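Local structure of ORF10 (6RIW) at residues G296-V299 with L300-N303; G306-L309 with V310-A314; N340-L343 with R344-T348; T348-R352 with V353-P357. The protein forms the ketosynthase-chain length factor didomain of a larger polyunsaturated fatty acid synthase subunit and probably condenses acyl chains during fatty acid elongation. All coordinates share one frame; numbering follows the deposited sequence.

Overall arrangement
The four contacts follow one another along the chain inside the C-terminal half of the first ketosynthase-family unit. Contact 1 is the loop leading from strand 283-292 into helix 304-318, which carries contact 2. Contacts 3 and 4 lie on helix 336-350 and its C-terminal end, with centres about 10 Å apart and Thr-348 in common. The two helices pack together: the centres of contacts 2 and 3 are about 12 Å apart, joined by Gln-307 and Ser-345, and the Glu-312 to Arg-352 salt bridge ties contacts 2 and 4. Pro-302 of contact 1 touches both helices. Loop and helices thus form one packed layer against strands of the first ketosynthase unit.

Contact 1 (G296-V299 with L300-N303); sequences GEFV and LSPN
Phe-298 and Ser-301 close a type I beta turn, and the chain reverses so far that the end-to-end directions of 296-299 and 300-303 differ by 152°. The amide N of Ser-301 donates to the carbonyl O of Phe-298 at 3.0 Å; the bond is nearly straight at the hydrogen (169°), yet the donor stands above the carbonyl plane. The Phe-298 side chain runs beside that of Leu-300, both pointing the same way, with CE2 of the ring 3.5 Å from CB of Leu-300. Phe-298 holds CG anti to its backbone N (chi1 175°), which places the ring beside the carbonyl carbon, alongside Leu-300 CB and CG; Val-299 CG2 sits over the rim of one face, and Ser-301 OG lies at the edge, in the ring plane. Further from the bend, Glu-297 CB sits 3.4 Å from Ser-301 O, and Glu-297 CG is 3.9 Å from Asn-303 CB. A bend at chi2 turns the carboxylate, bringing OE2 near Ser-301 CB, its plane almost perpendicular to the Asn-303 amide. A water accepts from Asn-303 ND2 at 3.0 Å and, weakly, from Glu-297 N. Asn-303 OD1 meanwhile caps Lys-305 N at the start of helix 304-318. The amide of Asn-303 therefore serves two ends at once, its oxygen starting the helix and its nitrogen linked through water to Glu-297 N, in the backbone that enters the turn.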
# COMPACT_ATOMS: atom_id res chain seq x y z
N GLY A 296 3.85 -17.13 -15.70
CA GLY A 296 5.02 -17.43 -16.50
C GLY A 296 6.37 -17.07 -15.91
O GLY A 296 7.39 -17.69 -16.24
N GLU A 297 6.41 -16.06 -15.03
CA GLU A 297 7.67 -15.54 -14.53
C GLU A 297 7.61 -15.40 -13.01
O GLU A 297 6.54 -15.25 -12.42
CB GLU A 297 8.01 -14.16 -15.15
CG GLU A 297 8.30 -14.19 -16.64
CD GLU A 297 9.55 -14.98 -16.98
OE1 GLU A 297 9.58 -15.63 -18.06
OE2 GLU A 297 10.52 -14.94 -16.18
N PHE A 298 8.79 -15.49 -12.41
CA PHE A 298 9.01 -15.15 -11.01
C PHE A 298 8.43 -13.76 -10.71
O PHE A 298 8.31 -12.92 -11.60
CB PHE A 298 10.52 -15.21 -10.75
CG PHE A 298 10.95 -14.78 -9.38
CD1 PHE A 298 10.60 -15.50 -8.25
CD2 PHE A 298 11.77 -13.66 -9.22
CE1 PHE A 298 11.02 -15.11 -6.99
CE2 PHE A 298 12.20 -13.26 -7.97
CZ PHE A 298 11.82 -13.98 -6.85
N VAL A 299 8.08 -13.52 -9.44
CA VAL A 299 7.36 -12.28 -9.12
C VAL A 299 8.18 -11.02 -9.39
O VAL A 299 7.61 -9.93 -9.48
CB VAL A 299 6.87 -12.28 -7.65
CG1 VAL A 299 5.86 -13.40 -7.41
CG2 VAL A 299 8.06 -12.36 -6.68
N LEU A 300 9.50 -11.13 -9.52
CA LEU A 300 10.32 -9.94 -9.77
C LEU A 300 10.72 -9.78 -11.24
O LEU A 300 11.35 -8.77 -11.58
CB LEU A 300 11.57 -9.96 -8.88
CG LEU A 300 11.34 -9.80 -7.38
CD1 LEU A 300 12.67 -9.72 -6.62
CD2 LEU A 300 10.46 -8.59 -7.08
N SER A 301 10.34 -10.71 -12.12
CA SER A 301 10.83 -10.70 -13.50
C SER A 301 9.73 -10.32 -14.48
O SER A 301 8.62 -10.87 -14.40
CB SER A 301 11.40 -12.07 -13.87
OG SER A 301 12.24 -12.56 -12.84
N PRO A 302 10.00 -9.43 -15.42
CA PRO A 302 8.96 -9.00 -16.36
C PRO A 302 8.68 -10.05 -17.43
O PRO A 302 9.55 -10.85 -17.79
CB PRO A 302 9.55 -7.74 -17.00
CG PRO A 302 11.04 -7.98 -16.92
CD PRO A 302 11.28 -8.74 -15.66
N ASN A 303 7.45 -10.03 -17.93
CA ASN A 303 6.95 -10.96 -18.93
C ASN A 303 6.56 -10.16 -20.16
O ASN A 303 5.68 -9.29 -20.08
CB ASN A 303 5.75 -11.75 -18.39
CG ASN A 303 5.38 -12.94 -19.25
OD1 ASN A 303 5.54 -12.93 -20.47
ND2 ASN A 303 4.85 -13.99 -18.60
O HOH W 1 4.49 -13.72 -15.64
O HOH W 2 7.42 -8.42 -12.43

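Contact 2 (G306-L309 with V310-A314); sequences GQVL and VYERA
The guanidinium of Arg-313 and the ring of Tyr-311 each present one face to the preceding turn of the helix. CD2 of Leu-309 sits over the centre of the guanidinium, 3.7 Å from Arg-313 CZ, an aliphatic methyl against a flat cation. Arg-313 CG is anti to the carbonyl carbon (chi1 -70°), and from there the extended chain runs past Leu-309, setting the guanidinium against CD2; the two side chains meet at a slant. The guanidinium nitrogens make their bonds outside the contact, NH2 with Ser-656 OG and NH1 with Leu-290 O. Over one face of the Tyr-311 ring, offset toward its rim, lies the carbonyl O of Gln-307, 3.2 Å from Tyr-311 CD2. That same oxygen accepts a hydrogen bond from Tyr-311 N and also has Val-310 CG1 against it at 3.3 Å; this methyl lies between the backbone N and carbonyl carbon of its residue (chi1 82°). Glu-312, one turn after Val-308, has an extended chain, and its OE2 comes within 3.5 Å of Val-308 CG1 while binding Arg-352 NH1 in a salt bridge. Beneath these side chains run the i to i+4 bonds of the helix, among them Glu-312 N to Val-308 O and Arg-313 N to Leu-309 O, each 3.0 Å. Helix 304-318 is thus enclosed on several sides: Gln-307 and Tyr-311 face helix 336-350 and strand 432-439, Val-310 and Arg-313 rest on strand 283-292, and the ring of Tyr-311 meets His-446 edge-to-face.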
# COMPACT_ATOMS: atom_id res chain seq x y z
N GLY A 306 2.66 -9.72 -21.10
CA GLY A 306 1.84 -8.71 -20.45
C GLY A 306 2.13 -7.31 -20.93
O GLY A 306 1.23 -6.46 -20.96
N GLN A 307 3.38 -7.04 -21.32
CA GLN A 307 3.74 -5.72 -21.81
C GLN A 307 3.14 -5.45 -23.18
O GLN A 307 2.60 -4.36 -23.42
CB GLN A 307 5.26 -5.56 -21.84
CG GLN A 307 5.89 -5.79 -20.45
CD GLN A 307 7.40 -5.62 -20.46
OE1 GLN A 307 8.01 -5.50 -21.53
NE2 GLN A 307 8.01 -5.63 -19.27
N VAL A 308 3.27 -6.39 -24.11
CA VAL A 308 2.59 -6.22 -25.39
C VAL A 308 1.09 -6.04 -25.17
O VAL A 308 0.45 -5.17 -25.78
CB VAL A 308 2.90 -7.41 -26.32
CG1 VAL A 308 2.01 -7.37 -27.58
CG2 VAL A 308 4.38 -7.43 -26.70
N LEU A 309 0.50 -6.83 -24.26
CA LEU A 309 -0.93 -6.72 -24.02
C LEU A 309 -1.33 -5.32 -23.56
O LEU A 309 -2.32 -4.76 -24.03
CB LEU A 309 -1.39 -7.77 -23.01
CG LEU A 309 -2.86 -7.72 -22.60
CD1 LEU A 309 -3.82 -8.01 -23.79
CD2 LEU A 309 -3.13 -8.67 -21.44
N VAL A 310 -0.57 -4.72 -22.63
CA VAL A 310 -0.98 -3.39 -22.17
C VAL A 310 -0.84 -2.35 -23.29
O VAL A 310 -1.64 -1.41 -23.36
CB VAL A 310 -0.20 -2.98 -20.90
CG1 VAL A 310 1.17 -2.40 -21.22
CG2 VAL A 310 -1.02 -1.96 -20.11
N TYR A 311 0.13 -2.52 -24.19
CA TYR A 311 0.21 -1.64 -25.36
C TYR A 311 -1.04 -1.75 -26.21
O TYR A 311 -1.62 -0.75 -26.62
CB TYR A 311 1.43 -1.97 -26.23
CG TYR A 311 2.78 -1.80 -25.60
CD1 TYR A 311 3.06 -0.77 -24.72
CD2 TYR A 311 3.80 -2.69 -25.92
CE1 TYR A 311 4.32 -0.63 -24.16
CE2 TYR A 311 5.04 -2.56 -25.39
CZ TYR A 311 5.31 -1.54 -24.51
OH TYR A 311 6.57 -1.46 -23.97
N GLU A 312 -1.44 -2.99 -26.53
CA GLU A 312 -2.63 -3.20 -27.34
C GLU A 312 -3.84 -2.54 -26.70
O GLU A 312 -4.57 -1.78 -27.35
CB GLU A 312 -2.87 -4.69 -27.55
CG GLU A 312 -1.79 -5.36 -28.38
CD GLU A 312 -1.83 -6.87 -28.30
OE1 GLU A 312 -2.56 -7.41 -27.44
OE2 GLU A 312 -1.13 -7.52 -29.11
N ARG A 313 -4.04 -2.78 -25.39
CA ARG A 313 -5.19 -2.23 -24.69
C ARG A 313 -5.14 -0.72 -24.62
O ARG A 313 -6.19 -0.07 -24.67
CB ARG A 313 -5.28 -2.82 -23.26
CG ARG A 313 -5.65 -4.29 -23.21
CD ARG A 313 -5.73 -4.75 -21.75
NE ARG A 313 -6.26 -6.11 -21.60
CZ ARG A 313 -6.15 -6.81 -20.48
NH1 ARG A 313 -5.54 -6.28 -19.42
NH2 ARG A 313 -6.65 -8.04 -20.41
N ALA A 314 -3.94 -0.13 -24.54
CA ALA A 314 -3.83 1.32 -24.37
C ALA A 314 -4.17 2.07 -25.65
O ALA A 314 -4.89 3.08 -25.62
CB ALA A 314 -2.42 1.70 -23.91

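Contact 3 (N340-L343 with R344-T348); sequences NVEL and RSMET
Met-346 turns back over the preceding turn of helix 336-350 toward Glu-342 and Leu-343. Its CB lies 3.6 Å from the carbonyl O of Glu-342, and CG, set beside the backbone N and anti to the carbonyl carbon (chi1 -63°), comes to 3.2 Å from that oxygen. A bend about the CG-SD bond (chi3 -85°) returns the terminal CE to 3.9 Å from Glu-342 CG and 4.1 Å from Leu-343 CD2, and keeps it near the same carbonyl oxygen. The methyl thus meets the aliphatic part of the glutamate and one branch of the leucine. The Glu-342 carboxylate extends past it to accept from the backbone N of Ala-332 and of His-331, so the buried acid is held by two amides. Ser-345 keeps OG 3.1 Å from Val-341 O, while its hydroxyl is hydrogen-bonded with Gln-307 and Thr-304. The backbone repeats i to i+4 bonds, from Arg-344 N to Asn-340 O through Glu-347 N to Leu-343 O. Leu-343 and Met-346 pack on Leu-359, setting the helix against strand 358-360; it is the connecting helix of the beta-alpha-beta unit 327-329, 336-350 and 358-360 in this thiolase-like fold.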
# COMPACT_ATOMS: atom_id res chain seq x y z
N ASN A 340 16.11 -5.36 -21.57
CA ASN A 340 15.99 -6.15 -22.80
C ASN A 340 14.56 -6.62 -23.04
O ASN A 340 14.11 -6.67 -24.19
CB ASN A 340 16.94 -7.35 -22.75
CG ASN A 340 18.41 -6.94 -22.90
OD1 ASN A 340 18.86 -6.65 -23.99
ND2 ASN A 340 19.14 -6.90 -21.78
N VAL A 341 13.84 -6.99 -21.97
CA VAL A 341 12.45 -7.42 -22.15
C VAL A 341 11.60 -6.27 -22.66
O VAL A 341 10.78 -6.45 -23.56
CB VAL A 341 11.89 -8.01 -20.84
CG1 VAL A 341 10.37 -8.22 -20.98
CG2 VAL A 341 12.55 -9.35 -20.53
N GLU A 342 11.77 -5.06 -22.09
CA GLU A 342 10.98 -3.93 -22.56
C GLU A 342 11.31 -3.58 -24.01
O GLU A 342 10.41 -3.21 -24.79
CB GLU A 342 11.20 -2.70 -21.66
CG GLU A 342 10.46 -1.44 -22.16
CD GLU A 342 10.48 -0.26 -21.17
OE1 GLU A 342 11.39 -0.21 -20.31
OE2 GLU A 342 9.57 0.60 -21.25
N LEU A 343 12.58 -3.70 -24.40
CA LEU A 343 12.93 -3.43 -25.80
C LEU A 343 12.32 -4.49 -26.72
O LEU A 343 11.89 -4.17 -27.84
CB LEU A 343 14.45 -3.39 -25.97
CG LEU A 343 15.12 -2.10 -25.47
CD1 LEU A 343 16.64 -2.27 -25.33
CD2 LEU A 343 14.78 -0.95 -26.40
N ARG A 344 12.25 -5.73 -26.26
CA ARG A 344 11.60 -6.77 -27.06
C ARG A 344 10.11 -6.49 -27.21
O ARG A 344 9.56 -6.60 -28.32
CB ARG A 344 11.83 -8.14 -26.43
CG ARG A 344 11.01 -9.27 -27.05
CD ARG A 344 11.41 -10.62 -26.51
NE ARG A 344 10.66 -11.72 -27.12
CZ ARG A 344 10.51 -12.94 -26.58
NH1 ARG A 344 11.06 -13.22 -25.41
NH2 ARG A 344 9.81 -13.87 -27.21
N SER A 345 9.45 -6.14 -26.10
CA SER A 345 8.02 -5.82 -26.13
C SER A 345 7.73 -4.70 -27.11
O SER A 345 6.78 -4.78 -27.90
CB SER A 345 7.55 -5.42 -24.73
OG SER A 345 7.66 -6.52 -23.86
N MET A 346 8.52 -3.63 -27.06
CA MET A 346 8.27 -2.50 -27.95
C MET A 346 8.56 -2.88 -29.40
O MET A 346 7.87 -2.42 -30.31
CB MET A 346 9.11 -1.31 -27.54
CG MET A 346 8.78 -0.80 -26.15
SD MET A 346 9.32 0.90 -25.98
CE MET A 346 11.03 0.56 -25.51
N GLU A 347 9.57 -3.72 -29.62
CA GLU A 347 9.86 -4.18 -30.97
C GLU A 347 8.69 -4.98 -31.52
O GLU A 347 8.21 -4.73 -32.63
CB GLU A 347 11.14 -5.02 -30.97
CG GLU A 347 11.32 -5.88 -32.22
CD GLU A 347 12.48 -6.83 -32.09
OE1 GLU A 347 13.64 -6.36 -32.17
OE2 GLU A 347 12.24 -8.04 -31.87
N THR A 348 8.18 -5.92 -30.71
CA THR A 348 7.05 -6.74 -31.14
C THR A 348 5.86 -5.89 -31.55
O THR A 348 5.24 -6.13 -32.59
CB THR A 348 6.67 -7.70 -30.02
OG1 THR A 348 7.76 -8.60 -29.78
CG2 THR A 348 5.41 -8.48 -30.38

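Contact 4 (T348-R352 with V353-P357); sequences TFFSR and VNNKP
The carbonyl O of Phe-350 takes two backbone donors from opposite faces of its plane: Val-353 N and Asn-355 N, both at 3.2 Å. Asn-355 N comes in almost straight at the hydrogen (174°), Val-353 N less so. Between them Asn-354, with a positive phi of 57°, turns the chain, and its N binds Ser-351 O at 3.2 Å from well above that carbonyl plane. Val-353 CG2 is 3.3 Å from Phe-350 O, so a methyl also lies against the oxygen that already accepts two hydrogen bonds. The Phe-350 side chain lies beside that of Asn-355, pointing the same way, with Phe-350 CB 3.5 Å from Asn-355 O and the ring and amide planes 83° apart. Phe-349 CD2 lies over the centre of one face of the Phe-350 ring and Pro-357 CG over the other, so the ring is sandwiched; Pro-357 CD is 4.3 Å from Phe-350 CG. Asn-355 extends away from its own N, bringing ND2 to the carbonyl oxygens of Val-325 and Pro-322, which fixes the amide. Ser-351 OG bonds back to Glu-347 O. The pair of bonds Asn-355 N to Phe-350 O and Asn-354 N to Ser-351 O, with the positive phi of Asn-354 at C-prime, is the Schellman motif, here ending helix 336-350 and sending the chain toward strand 358-360.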
# COMPACT_ATOMS: atom_id res chain seq x y z
N THR A 348 8.18 -5.92 -30.71
CA THR A 348 7.05 -6.74 -31.14
C THR A 348 5.86 -5.89 -31.55
O THR A 348 5.24 -6.13 -32.59
CB THR A 348 6.67 -7.70 -30.02
OG1 THR A 348 7.76 -8.60 -29.78
CG2 THR A 348 5.41 -8.48 -30.38
N PHE A 349 5.53 -4.88 -30.74
CA PHE A 349 4.29 -4.12 -30.95
C PHE A 349 4.44 -3.09 -32.06
O PHE A 349 3.63 -3.05 -32.99
CB PHE A 349 3.88 -3.44 -29.64
CG PHE A 349 2.59 -2.68 -29.74
CD1 PHE A 349 1.37 -3.34 -29.87
CD2 PHE A 349 2.59 -1.30 -29.69
CE1 PHE A 349 0.18 -2.63 -29.95
CE2 PHE A 349 1.41 -0.59 -29.77
CZ PHE A 349 0.21 -1.26 -29.90
N PHE A 350 5.45 -2.23 -31.98
CA PHE A 350 5.53 -1.12 -32.93
C PHE A 350 6.02 -1.55 -34.31
O PHE A 350 5.77 -0.83 -35.29
CB PHE A 350 6.40 -0.00 -32.38
CG PHE A 350 5.73 0.78 -31.29
CD1 PHE A 350 4.77 1.73 -31.59
CD2 PHE A 350 6.02 0.52 -29.95
CE1 PHE A 350 4.15 2.44 -30.60
CE2 PHE A 350 5.38 1.22 -28.95
CZ PHE A 350 4.44 2.18 -29.27
N SER A 351 6.68 -2.69 -34.43
CA SER A 351 7.03 -3.16 -35.77
C SER A 351 5.80 -3.53 -36.59
O SER A 351 5.87 -3.51 -37.83
CB SER A 351 8.01 -4.34 -35.67
OG SER A 351 7.39 -5.51 -35.20
N ARG A 352 4.66 -3.80 -35.94
CA ARG A 352 3.42 -4.09 -36.66
C ARG A 352 2.96 -2.91 -37.51
O ARG A 352 2.21 -3.10 -38.48
CB ARG A 352 2.30 -4.47 -35.68
CG ARG A 352 2.57 -5.71 -34.88
CD ARG A 352 1.57 -5.86 -33.72
NE ARG A 352 1.88 -7.05 -32.93
CZ ARG A 352 1.25 -7.42 -31.82
NH1 ARG A 352 0.24 -6.68 -31.36
NH2 ARG A 352 1.61 -8.52 -31.20
N VAL A 353 3.34 -1.69 -37.13
CA VAL A 353 2.98 -0.49 -37.87
C VAL A 353 4.21 0.20 -38.43
O VAL A 353 4.10 1.31 -38.95
CB VAL A 353 2.16 0.47 -37.00
CG1 VAL A 353 0.79 -0.13 -36.67
CG2 VAL A 353 2.93 0.83 -35.71
N ASN A 354 5.38 -0.43 -38.33
CA ASN A 354 6.63 0.11 -38.86
C ASN A 354 6.95 1.48 -38.29
O ASN A 354 7.39 2.38 -39.00
CB ASN A 354 6.61 0.14 -40.38
CG ASN A 354 7.46 -0.93 -40.98
OD1 ASN A 354 8.66 -1.00 -40.71
ND2 ASN A 354 6.84 -1.82 -41.76
N ASN A 355 6.77 1.64 -36.98
CA ASN A 355 7.11 2.87 -36.29
C ASN A 355 8.29 2.64 -35.36
O ASN A 355 8.42 1.58 -34.74
CB ASN A 355 5.89 3.40 -35.52
CG ASN A 355 6.13 4.77 -34.91
OD1 ASN A 355 7.06 5.49 -35.30
ND2 ASN A 355 5.29 5.13 -33.95
N LYS A 356 9.17 3.63 -35.27
CA LYS A 356 10.34 3.56 -34.40
C LYS A 356 10.39 4.84 -33.59
O LYS A 356 11.18 5.74 -33.87
CB LYS A 356 11.63 3.38 -35.21
CG LYS A 356 11.70 2.07 -35.93
CD LYS A 356 13.07 1.87 -36.55
CE LYS A 356 13.20 0.49 -37.14
NZ LYS A 356 14.61 0.05 -37.11
N PRO A 357 9.53 4.96 -32.57
CA PRO A 357 9.54 6.18 -31.76
C PRO A 357 10.86 6.35 -31.04
O PRO A 357 11.59 5.39 -30.77
CB PRO A 357 8.37 5.97 -30.78
CG PRO A 357 8.17 4.50 -30.72
CD PRO A 357 8.54 3.98 -32.11